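Local structure of large component of pyocin AP41 (Pseudomonas aeruginosa, 4UHQ) at residues 92-97 with 114-119. The protein probably acts as an endonuclease, this chain being the metal-binding HNH-type DNase domain at the C-terminal end of a Pseudomonas bacteriocin. Numbering follows the deposited sequence.
With NI (nickel (II) ion), chain E.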
ATOM      1  N   GLU A  92      -9.246   2.994  -9.168  1.00 21.60           N
ATOM      2  CA  GLU A  92      -9.305   1.625  -9.644  1.00 20.28           C
ATOM      3  C   GLU A  92      -8.148   0.775  -9.168  1.00 21.95           C
ATOM      4  O   GLU A  92      -8.122  -0.430  -9.435  1.00 23.83           O
ATOM      5  CB  GLU A  92      -9.294   1.639 -11.178  1.00 22.07           C
ATOM      6  CG  GLU A  92     -10.422   2.462 -11.712  1.00 23.78           C
ATOM      7  CD  GLU A  92     -10.477   2.476 -13.221  1.00 27.13           C
ATOM      8  OE1 GLU A  92      -9.406   2.416 -13.869  1.00 28.15           O
ATOM      9  OE2 GLU A  92     -11.602   2.551 -13.742  1.00 33.53           O
ATOM     10  N   LYS A  93      -7.165   1.393  -8.519  1.00 19.75           N
ATOM     11  CA  LYS A  93      -5.939   0.689  -8.222  1.00 19.29           C
ATOM     12  C   LYS A  93      -5.784   0.470  -6.719  1.00 18.21           C
ATOM     13  O   LYS A  93      -6.296   1.229  -5.891  1.00 18.77           O
ATOM     14  CB  LYS A  93      -4.739   1.491  -8.741  1.00 18.87           C
ATOM     15  CG  LYS A  93      -4.820   1.785 -10.233  1.00 20.16           C
ATOM     16  CD  LYS A  93      -3.676   2.673 -10.729  1.00 21.62           C
ATOM     17  CE  LYS A  93      -4.002   3.079 -12.172  1.00 27.89           C
ATOM     18  NZ  LYS A  93      -2.779   3.671 -12.844  1.00 30.80           N
ATOM     19  N   PHE A  94      -4.992  -0.549  -6.377  1.00 18.01           N
ATOM     20  CA  PHE A  94      -4.631  -0.740  -4.980  1.00 18.05           C
ATOM     21  C   PHE A  94      -3.995   0.535  -4.420  1.00 19.19           C
ATOM     22  O   PHE A  94      -3.199   1.217  -5.082  1.00 18.98           O
ATOM     23  CB  PHE A  94      -3.678  -1.949  -4.852  1.00 19.17           C
ATOM     24  CG  PHE A  94      -4.361  -3.264  -5.060  1.00 17.66           C
ATOM     25  CD1 PHE A  94      -4.957  -3.904  -4.018  1.00 21.26           C
ATOM     26  CD2 PHE A  94      -4.314  -3.884  -6.301  1.00 19.08           C
ATOM     27  CE1 PHE A  94      -5.591  -5.139  -4.194  1.00 21.71           C
ATOM     28  CE2 PHE A  94      -4.941  -5.108  -6.481  1.00 19.34           C
ATOM     29  CZ  PHE A  94      -5.541  -5.736  -5.442  1.00 21.24           C
ATOM     30  N   GLU A  95      -4.387   0.850  -3.196  1.00 17.42           N
ATOM     31  CA  GLU A  95      -3.979   2.074  -2.518  1.00 17.25           C
ATOM     32  C   GLU A  95      -3.162   1.783  -1.290  1.00 16.55           C
ATOM     33  O   GLU A  95      -3.362   0.762  -0.650  1.00 16.54           O
ATOM     34  CB  GLU A  95      -5.252   2.894  -2.113  1.00 18.51           C
ATOM     35  CG  GLU A  95      -5.929   3.434  -3.397  1.00 19.20           C
ATOM     36  CD  GLU A  95      -7.202   4.183  -3.179  1.00 24.83           C
ATOM     37  OE1 GLU A  95      -7.686   4.207  -2.024  1.00 23.29           O
ATOM     38  OE2 GLU A  95      -7.736   4.721  -4.183  1.00 27.48           O
ATOM     39  N   ILE A  96      -2.246   2.694  -0.958  1.00 16.48           N
ATOM     40  CA  ILE A  96      -1.484   2.613   0.274  1.00 16.40           C
ATOM     41  C   ILE A  96      -2.184   3.512   1.298  1.00 18.25           C
ATOM     42  O   ILE A  96      -2.296   4.727   1.073  1.00 22.11           O
ATOM     43  CB  ILE A  96      -0.050   3.079   0.038  1.00 17.45           C
ATOM     44  CG1 ILE A  96       0.614   2.270  -1.068  1.00 19.94           C
ATOM     45  CG2 ILE A  96       0.740   2.928   1.370  1.00 21.70           C
ATOM     46  CD1 ILE A  96       1.947   2.895  -1.517  1.00 23.66           C
ATOM     47  N   HIS A  97      -2.755   2.910   2.333  1.00 15.90           N
ATOM     48  CA  HIS A  97      -3.473   3.674   3.362  1.00 16.39           C
ATOM     49  C   HIS A  97      -2.622   3.812   4.616  1.00 17.17           C
ATOM     50  O   HIS A  97      -1.912   2.888   5.041  1.00 16.88           O
ATOM     51  CB  HIS A  97      -4.813   2.958   3.651  1.00 17.16           C
ATOM     52  CG  HIS A  97      -5.449   3.247   4.991  1.00 16.86           C
ATOM     53  ND1 HIS A  97      -6.087   4.442   5.322  1.00 17.68           N
ATOM     54  CD2 HIS A  97      -5.638   2.420   6.053  1.00 17.21           C
ATOM     55  CE1 HIS A  97      -6.593   4.341   6.538  1.00 18.13           C
ATOM     56  NE2 HIS A  97      -6.330   3.125   7.008  1.00 17.73           N
ATOM     57  N   LEU A 114       1.631   1.673   7.309  1.00 17.11           N
ATOM     58  CA  LEU A 114       1.012   1.508   5.962  1.00 18.09           C
ATOM     59  C   LEU A 114       0.345   0.150   5.818  1.00 17.25           C
ATOM     60  O   LEU A 114       0.865  -0.859   6.337  1.00 18.28           O
ATOM     61  CB  LEU A 114       2.054   1.612   4.840  1.00 16.35           C
ATOM     62  CG  LEU A 114       2.885   2.865   4.911  1.00 18.08           C
ATOM     63  CD1 LEU A 114       3.899   2.869   3.769  1.00 20.35           C
ATOM     64  CD2 LEU A 114       2.044   4.136   4.878  1.00 20.20           C
ATOM     65  N   VAL A 115      -0.786   0.144   5.121  1.00 17.06           N
ATOM     66  CA  VAL A 115      -1.346  -1.120   4.617  1.00 17.91           C
ATOM     67  C   VAL A 115      -1.716  -0.936   3.169  1.00 17.84           C
ATOM     68  O   VAL A 115      -1.837   0.201   2.673  1.00 17.18           O
ATOM     69  CB  VAL A 115      -2.589  -1.579   5.409  1.00 17.50           C
ATOM     70  CG1 VAL A 115      -2.209  -2.008   6.818  1.00 18.66           C
ATOM     71  CG2 VAL A 115      -3.673  -0.437   5.439  1.00 18.00           C
ATOM     72  N   ILE A 116      -1.908  -2.053   2.452  1.00 16.22           N
ATOM     73  CA  ILE A 116      -2.505  -1.971   1.120  1.00 16.20           C
ATOM     74  C   ILE A 116      -3.968  -2.355   1.216  1.00 17.81           C
ATOM     75  O   ILE A 116      -4.320  -3.300   1.933  1.00 16.76           O
ATOM     76  CB  ILE A 116      -1.829  -2.900   0.087  1.00 16.55           C
ATOM     77  CG1 ILE A 116      -0.321  -2.652   0.018  1.00 18.26           C
ATOM     78  CG2 ILE A 116      -2.455  -2.695  -1.297  1.00 16.97           C
ATOM     79  CD1 ILE A 116       0.094  -1.173  -0.231  1.00 18.46           C
ATOM     80  N   VAL A 117      -4.814  -1.548   0.568  1.00 16.66           N
ATOM     81  CA  VAL A 117      -6.265  -1.711   0.553  1.00 16.97           C
ATOM     82  C   VAL A 117      -6.778  -1.463  -0.845  1.00 18.39           C
ATOM     83  O   VAL A 117      -6.144  -0.780  -1.670  1.00 18.83           O
ATOM     84  CB  VAL A 117      -6.968  -0.736   1.520  1.00 17.58           C
ATOM     85  CG1 VAL A 117      -6.818  -1.215   2.963  1.00 19.37           C
ATOM     86  CG2 VAL A 117      -6.372   0.690   1.336  1.00 19.26           C
ATOM     87  N   THR A 118      -7.930  -2.030  -1.166  1.00 18.03           N
ATOM     88  CA  THR A 118      -8.586  -1.651  -2.427  1.00 18.73           C
ATOM     89  C   THR A 118      -9.221  -0.267  -2.271  1.00 19.20           C
ATOM     90  O   THR A 118      -9.439   0.195  -1.146  1.00 19.10           O
ATOM     91  CB  THR A 118      -9.685  -2.625  -2.849  1.00 20.21           C
ATOM     92  OG1 THR A 118     -10.670  -2.675  -1.808  1.00 20.77           O
ATOM     93  CG2 THR A 118      -9.104  -3.975  -3.031  1.00 20.17           C
ATOM     94  N   PRO A 119      -9.545   0.399  -3.366  1.00 18.92           N
ATOM     95  CA  PRO A 119     -10.212   1.698  -3.211  1.00 19.32           C
ATOM     96  C   PRO A 119     -11.502   1.598  -2.413  1.00 21.09           C
ATOM     97  O   PRO A 119     -11.797   2.499  -1.556  1.00 21.65           O
ATOM     98  CB  PRO A 119     -10.494   2.126  -4.642  1.00 21.84           C
ATOM     99  CG  PRO A 119      -9.373   1.470  -5.436  1.00 21.14           C
ATOM    100  CD  PRO A 119      -9.162   0.141  -4.774  1.00 21.19           C
TER
HETATM  101 NI    NI E1778      -6.341   6.300   4.405  1.00 18.20          NI
HETATM  102  O   HOH W   1     -10.524   4.990  -1.906  1.00 25.12           O
HETATM  103  O   HOH W   2      -5.560   7.079   6.260  1.00 17.49           O
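His97 lies alongside Val115, on the face of the antiparallel strand pair, 95-97 against 114-117, that also carries Val117. Val115 CG2 meets the imidazole at its edge, in the ring plane, 3.5 Å from His97 CD2, while Val117 CG2 packs 3.6 Å from His97 CB. With CG anti to the backbone N (chi1 158°) the ring lies beside Val115, and its rotation about CB-CG (chi2 74°) puts CD2 at the valine and His97 ND1 on the nickel ion, 2.1 Å from it. His122 and His126 of helix 119-132 and a water are further ligands. Four backbone hydrogen bonds pair Glu95 with Val117 and His97 with Val115; Glu95 N to Val117 O is the shortest, at 2.8 Å and nearly straight (173°). Glu95 runs extended beyond CG over Pro119, OE2 lying 3.8 Å from Pro119 CB. Its OE1 accepts from His122 ND1 and from a water that also donates to Pro119 O, tying the carboxylate to the first turn of the helix. Pro119 CG also touches Lys93 O. On the other face Ile96 CG1 meets Ile116 CD1 at 3.6 Å, and helix 45-57 covers both isoleucines through Phe52. This is the beta-beta-alpha-metal core of HNH nucleases: the hairpin supplies one metal ligand, the helix two more. Glu95, in the second shell, is hydrogen-bonded to His122 ND1, which probably helps hold NE2 toward nickel and may strengthen it as a donor to the metal.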